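PDB 3SK9: CRISPR-associated endonuclease/helicase Cas3 from Thermus thermophilus HB8, which cuts single-stranded DNA with its metal-dependent N-terminal HD nuclease domain, the part present here, and also carries a helicase domain, serving CRISPR defence against invading nucleic acids. Local coordinates for residues H29-A34 with R179-P184; A35-V40 with M203-F208; A209-S214 with N243-P248. All coordinates share one frame; numbering follows the deposited sequence.

Overall arrangement
Interactions 1 and 2 share helix 26-43, and interactions 2 and 3 share helix 196-213. Interaction 1 joins the first half of helix 26-43 to the end of helix 165-181, interaction 2 joins its second half to helix 196-213, and interaction 3 continues to the end of helix 230-246. Interaction 2 is fully buried and wholly apolar. Interaction 1 is partly buried: Leu31 meets Arg180 and Leu181, and Ala34 meets Leu181. Interaction 3, farthest from the chain centre, pairs buried aliphatic groups with an exposed tryptophan. Although interactions 1 and 3 have centres about 18 Å apart, they meet where His29 and Asp210, both metal-binding residues, approach each other.

Interaction 1: H29-A34 with R179-P184; sequences HMLDTA and RRLGAP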
loop_
_atom_site.group_PDB
_atom_site.type_symbol
_atom_site.label_atom_id
_atom_site.label_comp_id
_atom_site.label_asym_id
_atom_site.label_seq_id
_atom_site.Cartn_x
_atom_site.Cartn_y
_atom_site.Cartn_z
ATOM N N HIS A 29 5.422 2.516 -8.052
ATOM C CA HIS A 29 5.469 2.923 -6.664
ATOM C C HIS A 29 4.681 1.938 -5.806
ATOM O O HIS A 29 5.093 1.595 -4.707
ATOM C CB HIS A 29 4.902 4.329 -6.491
ATOM C CG HIS A 29 4.903 4.783 -5.065
ATOM N ND1 HIS A 29 6.060 5.015 -4.364
ATOM C CD2 HIS A 29 3.886 5.011 -4.200
ATOM C CE1 HIS A 29 5.763 5.374 -3.126
ATOM N NE2 HIS A 29 4.450 5.382 -3.000
ATOM N N MET A 30 3.541 1.473 -6.298
ATOM C CA MET A 30 2.720 0.520 -5.502
ATOM C C MET A 30 3.449 -0.811 -5.320
ATOM O O MET A 30 3.457 -1.415 -4.230
ATOM C CB MET A 30 1.332 0.294 -6.164
ATOM C CG MET A 30 0.341 1.511 -6.104
ATOM S SD MET A 30 -1.058 1.261 -7.295
ATOM C CE MET A 30 -1.881 -0.137 -6.550
ATOM N N LEU A 31 4.109 -1.277 -6.371
ATOM C CA LEU A 31 4.820 -2.552 -6.253
ATOM C C LEU A 31 6.071 -2.405 -5.369
ATOM O O LEU A 31 6.432 -3.349 -4.603
ATOM C CB LEU A 31 5.190 -3.092 -7.622
ATOM C CG LEU A 31 4.038 -3.582 -8.496
ATOM C CD1 LEU A 31 4.550 -3.850 -9.934
ATOM C CD2 LEU A 31 3.382 -4.830 -7.902
ATOM N N ASP A 32 6.720 -1.242 -5.437
ATOM C CA ASP A 32 7.883 -0.987 -4.565
ATOM C C ASP A 32 7.449 -1.023 -3.088
ATOM O O ASP A 32 8.183 -1.528 -2.231
ATOM C CB ASP A 32 8.491 0.407 -4.814
ATOM C CG ASP A 32 9.205 0.503 -6.181
ATOM O OD1 ASP A 32 9.463 -0.562 -6.765
ATOM O OD2 ASP A 32 9.485 1.636 -6.613
ATOM N N THR A 33 6.305 -0.399 -2.823
ATOM C CA THR A 33 5.758 -0.319 -1.451
ATOM C C THR A 33 5.449 -1.725 -0.958
ATOM O O THR A 33 5.748 -2.101 0.168
ATOM C CB THR A 33 4.473 0.584 -1.415
ATOM O OG1 THR A 33 4.842 1.911 -1.833
ATOM C CG2 THR A 33 3.874 0.651 0.030
ATOM N N ALA A 34 4.791 -2.513 -1.788
ATOM C CA ALA A 34 4.525 -3.928 -1.431
ATOM C C ALA A 34 5.815 -4.717 -1.204
ATOM O O ALA A 34 5.866 -5.568 -0.308
ATOM C CB ALA A 34 3.696 -4.626 -2.545
ATOM N N ARG A 179 -2.188 -9.838 -7.903
ATOM C CA ARG A 179 -1.694 -10.925 -8.747
ATOM C C ARG A 179 -0.165 -11.078 -8.702
ATOM O O ARG A 179 0.345 -12.184 -8.582
ATOM C CB ARG A 179 -2.158 -10.728 -10.184
ATOM C CG ARG A 179 -1.714 -11.864 -11.117
ATOM C CD ARG A 179 -2.382 -11.751 -12.489
ATOM N NE ARG A 179 -2.389 -10.377 -13.007
ATOM C CZ ARG A 179 -3.482 -9.612 -13.058
ATOM N NH1 ARG A 179 -4.655 -10.083 -12.650
ATOM N NH2 ARG A 179 -3.417 -8.389 -13.549
ATOM N N ARG A 180 0.560 -9.968 -8.800
ATOM C CA ARG A 180 2.018 -9.991 -8.719
ATOM C C ARG A 180 2.564 -10.548 -7.386
ATOM O O ARG A 180 3.592 -11.205 -7.386
ATOM C CB ARG A 180 2.646 -8.592 -8.902
ATOM C CG ARG A 180 2.388 -7.918 -10.163
ATOM C CD ARG A 180 3.308 -8.445 -11.179
ATOM N NE ARG A 180 3.066 -7.573 -12.275
ATOM C CZ ARG A 180 3.866 -6.632 -12.756
ATOM N NH1 ARG A 180 5.158 -6.484 -12.443
ATOM N NH2 ARG A 180 3.318 -5.890 -13.678
ATOM N N LEU A 181 1.905 -10.221 -6.276
ATOM C CA LEU A 181 2.314 -10.659 -4.929
ATOM C C LEU A 181 1.833 -12.048 -4.579
ATOM O O LEU A 181 2.282 -12.633 -3.589
ATOM C CB LEU A 181 1.749 -9.720 -3.856
ATOM C CG LEU A 181 2.631 -8.510 -3.535
ATOM C CD1 LEU A 181 3.853 -8.883 -2.710
ATOM C CD2 LEU A 181 3.041 -7.773 -4.809
ATOM N N GLY A 182 0.897 -12.573 -5.366
ATOM C CA GLY A 182 0.356 -13.902 -5.109
ATOM C C GLY A 182 -0.464 -13.909 -3.835
ATOM O O GLY A 182 -0.508 -14.911 -3.131
ATOM N N ALA A 183 -1.124 -12.783 -3.546
ATOM C CA ALA A 183 -1.898 -12.609 -2.313
ATOM C C ALA A 183 -3.192 -13.407 -2.326
ATOM O O ALA A 183 -3.977 -13.245 -3.240
ATOM C CB ALA A 183 -2.222 -11.136 -2.137
ATOM N N PRO A 184 -3.425 -14.226 -1.287
ATOM C CA PRO A 184 -4.718 -14.888 -1.070
ATOM C C PRO A 184 -5.698 -13.989 -0.269
ATOM O O PRO A 184 -5.267 -13.154 0.499
ATOM C CB PRO A 184 -4.328 -16.085 -0.210
ATOM C CG PRO A 184 -3.198 -15.486 0.699
ATOM C CD PRO A 184 -2.460 -14.513 -0.197
#
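Arg180 NH2 is gripped twice, by a salt bridge to Glu176 OE2 and by a hydrogen bond to Pro225 O, and the guanidinium held in this way lies against Leu31. The methyl Leu31 CD1 sits over one face of that flat group, off its centre, and comes 3.7 Å from Arg180 NH1. Contact continues along the arginine stem, for Leu31 CD2 rests 4.0 Å from Arg180 CB. The leucine lies roughly perpendicular to the arginine. A bend at chi2 (-81°) folds the arginine, bringing its head back over the leucine while CB and CG meet the other methyl. Arginine suits this partly exposed place because its stem and face accept apolar neighbours while its nitrogens find oxygen partners.

One turn farther along helix 26-43, the contact becomes purely apolar. Ala34 CB meets Leu181 CD2 at 3.9 Å, and the alanine gives the leucine methyl a small surface to rest on. Leu181 CD2 also lies 4.3 Å from Leu31 CD2, and Ala68 of helix 60-71 flanks Leu181 as well. Directly afterwards, helix 165-181 ends in a Schellman motif: Gly182 takes a positive phi (68°) that glycine adopts easily, and its N bonds to Arg179 O, with Ala183 N to Phe178 O as the other bond of the motif.

Away from the contact, His29 O accepts two bonds from opposite faces of its plane, one from Thr33 N and one from Thr33 OG1 at 2.9 Å. A threonine within a helix can satisfy its hydroxyl in this manner. His29 NE2 bonds to Asp210 OD1. Leu31 and Ala34 thus pack the helix carrying His29, which belongs with His74, Asp75 and Asp210 to the metal-binding signature of the HD nuclease fold.

Interaction 2: A35-V40 with M203-F208; sequences AVALAV and MALASF
Val40 and Leu205 make the tightest contact between helices 26-43 and 196-213, with Val40 CG1 only 3.6 Å from Leu205 CD1. Valine and leucine lie alongside one another, each pointing back toward the other's helix. The second aliphatic contact uses the other branch of the leucine: Leu205 CD2 lies 4.2 Å from Ala37 CB. Leu205 therefore straddles one turn of the facing helix, a branch for each residue. CG stands opposite the backbone N (chi1 179°), which carries the fork across although the first bond of the side chain does not aim at the other helix.

An aliphatic group against an aromatic edge forms the second kind of interaction. The same Val40 CG1 approaches the rim of the Phe208 ring, near its plane, at 4.2 Å from CE2. One methyl is thereby shared between leucine and phenylalanine. It lies between the backbone N and the carbonyl carbon of Val40 (chi1 71°), while CG2 takes the place opposite N. Farther out, the ring of Phe208 meets that of Phe262, and Leu242 of helix 230-246 also touches it.

The backbone geometry fits these contacts: the axes of the two short segments approach to 9.6 Å at an angle of 119°. Ala37 CA and Leu205 CA, the nearest pair, are 6.7 Å apart. Val71 of helix 60-71 touches both Ala37 and Leu205. Small alanine and branched leucine and valine suit a buried helix crossing in the hydrophobic interior of the mainly helical HD domain.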
loop_
_atom_site.group_PDB
_atom_site.type_symbol
_atom_site.label_atom_id
_atom_site.label_comp_id
_atom_site.label_asym_id
_atom_site.label_seq_id
_atom_site.Cartn_x
_atom_site.Cartn_y
_atom_site.Cartn_z
ATOM N N ALA A 35 6.844 -4.441 -1.995
ATOM C CA ALA A 35 8.113 -5.162 -1.887
ATOM C C ALA A 35 8.795 -4.810 -0.550
ATOM O O ALA A 35 9.342 -5.691 0.120
ATOM C CB ALA A 35 9.052 -4.838 -3.103
ATOM N N VAL A 36 8.747 -3.528 -0.170
ATOM C CA VAL A 36 9.322 -3.136 1.140
ATOM C C VAL A 36 8.523 -3.808 2.259
ATOM O O VAL A 36 9.111 -4.317 3.246
ATOM C CB VAL A 36 9.292 -1.607 1.351
ATOM C CG1 VAL A 36 9.726 -1.221 2.788
ATOM C CG2 VAL A 36 10.209 -0.888 0.290
ATOM N N ALA A 37 7.184 -3.789 2.147
ATOM C CA ALA A 37 6.341 -4.421 3.177
ATOM C C ALA A 37 6.703 -5.901 3.339
ATOM O O ALA A 37 6.836 -6.388 4.451
ATOM C CB ALA A 37 4.837 -4.286 2.805
ATOM N N LEU A 38 6.823 -6.624 2.215
ATOM C CA LEU A 38 7.116 -8.051 2.277
ATOM C C LEU A 38 8.503 -8.279 2.899
ATOM O O LEU A 38 8.691 -9.145 3.788
ATOM C CB LEU A 38 7.005 -8.669 0.880
ATOM C CG LEU A 38 7.119 -10.205 0.861
ATOM C CD1 LEU A 38 6.154 -10.832 1.896
ATOM C CD2 LEU A 38 6.844 -10.768 -0.536
ATOM N N ALA A 39 9.465 -7.447 2.506
ATOM C CA ALA A 39 10.839 -7.612 3.019
ATOM C C ALA A 39 10.928 -7.337 4.509
ATOM O O ALA A 39 11.578 -8.072 5.268
ATOM C CB ALA A 39 11.824 -6.723 2.239
ATOM N N VAL A 40 10.302 -6.259 4.941
ATOM C CA VAL A 40 10.342 -5.973 6.367
ATOM C C VAL A 40 9.506 -6.998 7.213
ATOM O O VAL A 40 9.961 -7.358 8.274
ATOM C CB VAL A 40 10.123 -4.476 6.781
ATOM C CG1 VAL A 40 8.737 -4.026 6.592
ATOM C CG2 VAL A 40 10.509 -4.351 8.288
ATOM N N MET A 203 -1.813 -0.535 9.299
ATOM C CA MET A 203 -1.631 0.913 9.272
ATOM C C MET A 203 -0.170 1.320 9.429
ATOM O O MET A 203 0.353 2.085 8.619
ATOM C CB MET A 203 -2.464 1.549 10.396
ATOM C CG MET A 203 -2.498 3.076 10.379
ATOM S SD MET A 203 -1.034 3.841 11.122
ATOM C CE MET A 203 -1.203 3.266 12.815
ATOM N N ALA A 204 0.458 0.834 10.512
ATOM C CA ALA A 204 1.846 1.218 10.817
ATOM C C ALA A 204 2.778 0.685 9.711
ATOM O O ALA A 204 3.747 1.351 9.309
ATOM C CB ALA A 204 2.241 0.649 12.200
ATOM N N LEU A 205 2.496 -0.527 9.232
ATOM C CA LEU A 205 3.370 -1.124 8.207
ATOM C C LEU A 205 3.298 -0.285 6.941
ATOM O O LEU A 205 4.324 -0.026 6.308
ATOM C CB LEU A 205 2.937 -2.561 7.901
ATOM C CG LEU A 205 3.763 -3.301 6.825
ATOM C CD1 LEU A 205 5.203 -3.458 7.260
ATOM C CD2 LEU A 205 3.084 -4.708 6.549
ATOM N N ALA A 206 2.088 0.139 6.565
ATOM C CA ALA A 206 1.918 0.918 5.327
ATOM C C ALA A 206 2.589 2.288 5.445
ATOM O O ALA A 206 3.238 2.729 4.493
ATOM C CB ALA A 206 0.458 1.062 4.943
ATOM N N SER A 207 2.483 2.921 6.620
ATOM C CA SER A 207 3.167 4.181 6.867
ATOM C C SER A 207 4.711 4.078 6.656
ATOM O O SER A 207 5.356 4.876 5.926
ATOM C CB SER A 207 2.856 4.674 8.267
ATOM O OG SER A 207 3.678 5.751 8.588
ATOM N N PHE A 208 5.294 3.076 7.265
ATOM C CA PHE A 208 6.723 2.823 7.067
ATOM C C PHE A 208 7.076 2.423 5.624
ATOM O O PHE A 208 8.021 2.954 5.027
ATOM C CB PHE A 208 7.193 1.737 8.034
ATOM C CG PHE A 208 8.644 1.357 7.867
ATOM C CD1 PHE A 208 9.656 2.198 8.340
ATOM C CD2 PHE A 208 8.999 0.140 7.273
ATOM C CE1 PHE A 208 11.018 1.840 8.218
ATOM C CE2 PHE A 208 10.384 -0.225 7.128
ATOM C CZ PHE A 208 11.369 0.632 7.623
#

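Interaction 3: A209-S214 with N243-P248; sequences ADWVAS and NRLGWP
Two helix ends approach here without their backbones touching: Val212 and Leu245, the nearest pair, keep their CA atoms 8.8 Å apart. Segment 209-214 lies at the end of helix 196-213, and the chain of segment 243-248 leaves its helix by Trp247. Side chains must therefore span the gap, and Leu245 does most of this.

Leu245 CD1 meets Val212 CG2 at 3.7 Å and also nears Trp211 CZ3, while Leu245 CD2 lies 3.9 Å from Trp211 CH2, at the far end of the indole. The leucine wedges against two consecutive residues, both methyls touching the tryptophan. Trp211 CG stands opposite its backbone N (chi1 176°), an extended course that carries the six-membered ring to the leucine although the residue itself is exposed. Val212, buried and branched at CB, offers CG2 to Leu245 and still packs on Val36 of helix 26-43.

On another side of the turn, Ser214 OG bonds to Asp210 O at 2.8 Å, from above the carbonyl plane. Trp211 and Val212 directly follow Asp210, so Leu245 packs helix 230-246 against the turn that bears the last metal-binding aspartate of the HD signature.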
loop_
_atom_site.group_PDB
_atom_site.type_symbol
_atom_site.label_atom_id
_atom_site.label_comp_id
_atom_site.label_asym_id
_atom_site.label_seq_id
_atom_site.Cartn_x
_atom_site.Cartn_y
_atom_site.Cartn_z
ATOM N N ALA A 209 6.356 1.472 5.052
ATOM C CA ALA A 209 6.765 0.994 3.702
ATOM C C ALA A 209 6.613 2.069 2.647
ATOM O O ALA A 209 7.441 2.171 1.727
ATOM C CB ALA A 209 5.947 -0.286 3.301
ATOM N N ASP A 210 5.555 2.859 2.735
ATOM C CA ASP A 210 5.346 3.952 1.744
ATOM C C ASP A 210 6.491 4.974 1.865
ATOM O O ASP A 210 7.019 5.455 0.848
ATOM C CB ASP A 210 4.006 4.676 1.969
ATOM C CG ASP A 210 3.798 5.844 0.972
ATOM O OD1 ASP A 210 3.536 5.570 -0.209
ATOM O OD2 ASP A 210 3.931 7.020 1.375
ATOM N N TRP A 211 6.875 5.272 3.096
ATOM C CA TRP A 211 8.012 6.186 3.343
ATOM C C TRP A 211 9.297 5.664 2.685
ATOM O O TRP A 211 9.961 6.399 1.926
ATOM C CB TRP A 211 8.216 6.371 4.834
ATOM C CG TRP A 211 9.418 7.211 5.161
ATOM C CD1 TRP A 211 9.534 8.559 4.974
ATOM C CD2 TRP A 211 10.608 6.779 5.769
ATOM N NE1 TRP A 211 10.749 8.985 5.407
ATOM C CE2 TRP A 211 11.431 7.920 5.922
ATOM C CE3 TRP A 211 11.065 5.530 6.240
ATOM C CZ2 TRP A 211 12.687 7.859 6.501
ATOM C CZ3 TRP A 211 12.318 5.459 6.800
ATOM C CH2 TRP A 211 13.132 6.620 6.920
ATOM N N VAL A 212 9.659 4.412 2.971
ATOM C CA VAL A 212 10.904 3.831 2.391
ATOM C C VAL A 212 10.804 3.932 0.850
ATOM O O VAL A 212 11.712 4.453 0.186
ATOM C CB VAL A 212 11.075 2.359 2.768
ATOM C CG1 VAL A 212 12.290 1.725 2.038
ATOM C CG2 VAL A 212 11.289 2.226 4.244
ATOM N N ALA A 213 9.701 3.441 0.291
ATOM C CA ALA A 213 9.565 3.345 -1.189
ATOM C C ALA A 213 9.506 4.700 -1.873
ATOM O O ALA A 213 9.843 4.836 -3.071
ATOM C CB ALA A 213 8.332 2.501 -1.547
ATOM N N SER A 214 9.177 5.734 -1.103
ATOM C CA SER A 214 9.028 7.068 -1.679
ATOM C C SER A 214 10.365 7.777 -1.876
ATOM O O SER A 214 10.390 8.886 -2.428
ATOM C CB SER A 214 8.146 7.953 -0.769
ATOM O OG SER A 214 6.777 7.615 -0.959
ATOM N N ASN A 243 18.711 -2.446 4.874
ATOM C CA ASN A 243 20.083 -2.508 5.397
ATOM C C ASN A 243 20.656 -1.100 5.660
ATOM O O ASN A 243 21.152 -0.830 6.738
ATOM C CB ASN A 243 20.987 -3.310 4.450
ATOM C CG ASN A 243 20.692 -4.790 4.476
ATOM O OD1 ASN A 243 19.995 -5.285 5.374
ATOM N ND2 ASN A 243 21.230 -5.520 3.493
ATOM N N ARG A 244 20.548 -0.198 4.686
ATOM C CA ARG A 244 21.051 1.169 4.835
ATOM C C ARG A 244 20.344 1.927 5.969
ATOM O O ARG A 244 20.990 2.630 6.761
ATOM C CB ARG A 244 20.907 1.940 3.505
ATOM C CG ARG A 244 21.502 3.358 3.528
ATOM C CD ARG A 244 21.502 3.995 2.126
ATOM N NE ARG A 244 21.768 3.009 1.077
ATOM C CZ ARG A 244 21.581 3.215 -0.226
ATOM N NH1 ARG A 244 21.133 4.389 -0.670
ATOM N NH2 ARG A 244 21.841 2.241 -1.090
ATOM N N LEU A 245 19.019 1.800 6.052
ATOM C CA LEU A 245 18.262 2.569 7.035
ATOM C C LEU A 245 18.645 2.118 8.429
ATOM O O LEU A 245 18.511 2.873 9.383
ATOM C CB LEU A 245 16.731 2.420 6.833
ATOM C CG LEU A 245 16.242 3.192 5.609
ATOM C CD1 LEU A 245 14.813 2.788 5.191
ATOM C CD2 LEU A 245 16.339 4.705 5.872
ATOM N N GLY A 246 19.163 0.900 8.543
ATOM C CA GLY A 246 19.592 0.407 9.833
ATOM C C GLY A 246 20.976 0.857 10.288
ATOM O O GLY A 246 21.293 0.690 11.464
ATOM N N TRP A 247 21.800 1.389 9.383
ATOM C CA TRP A 247 23.190 1.758 9.715
ATOM C C TRP A 247 23.209 2.752 10.888
ATOM O O TRP A 247 22.296 3.591 11.045
ATOM C CB TRP A 247 23.933 2.414 8.528
ATOM C CG TRP A 247 24.242 1.528 7.331
ATOM C CD1 TRP A 247 24.261 0.170 7.290
ATOM C CD2 TRP A 247 24.622 1.972 6.018
ATOM N NE1 TRP A 247 24.605 -0.261 6.027
ATOM C CE2 TRP A 247 24.818 0.828 5.228
ATOM C CE3 TRP A 247 24.797 3.233 5.433
ATOM C CZ2 TRP A 247 25.189 0.905 3.883
ATOM C CZ3 TRP A 247 25.163 3.308 4.110
ATOM C CH2 TRP A 247 25.355 2.156 3.348
ATOM N N PRO A 248 24.279 2.710 11.667
ATOM C CA PRO A 248 24.385 3.476 12.919
ATOM C C PRO A 248 24.057 4.981 12.788
ATOM O O PRO A 248 23.523 5.553 13.736
ATOM C CB PRO A 248 25.843 3.275 13.330
ATOM C CG PRO A 248 26.313 2.074 12.613
ATOM C CD PRO A 248 25.495 1.937 11.358
#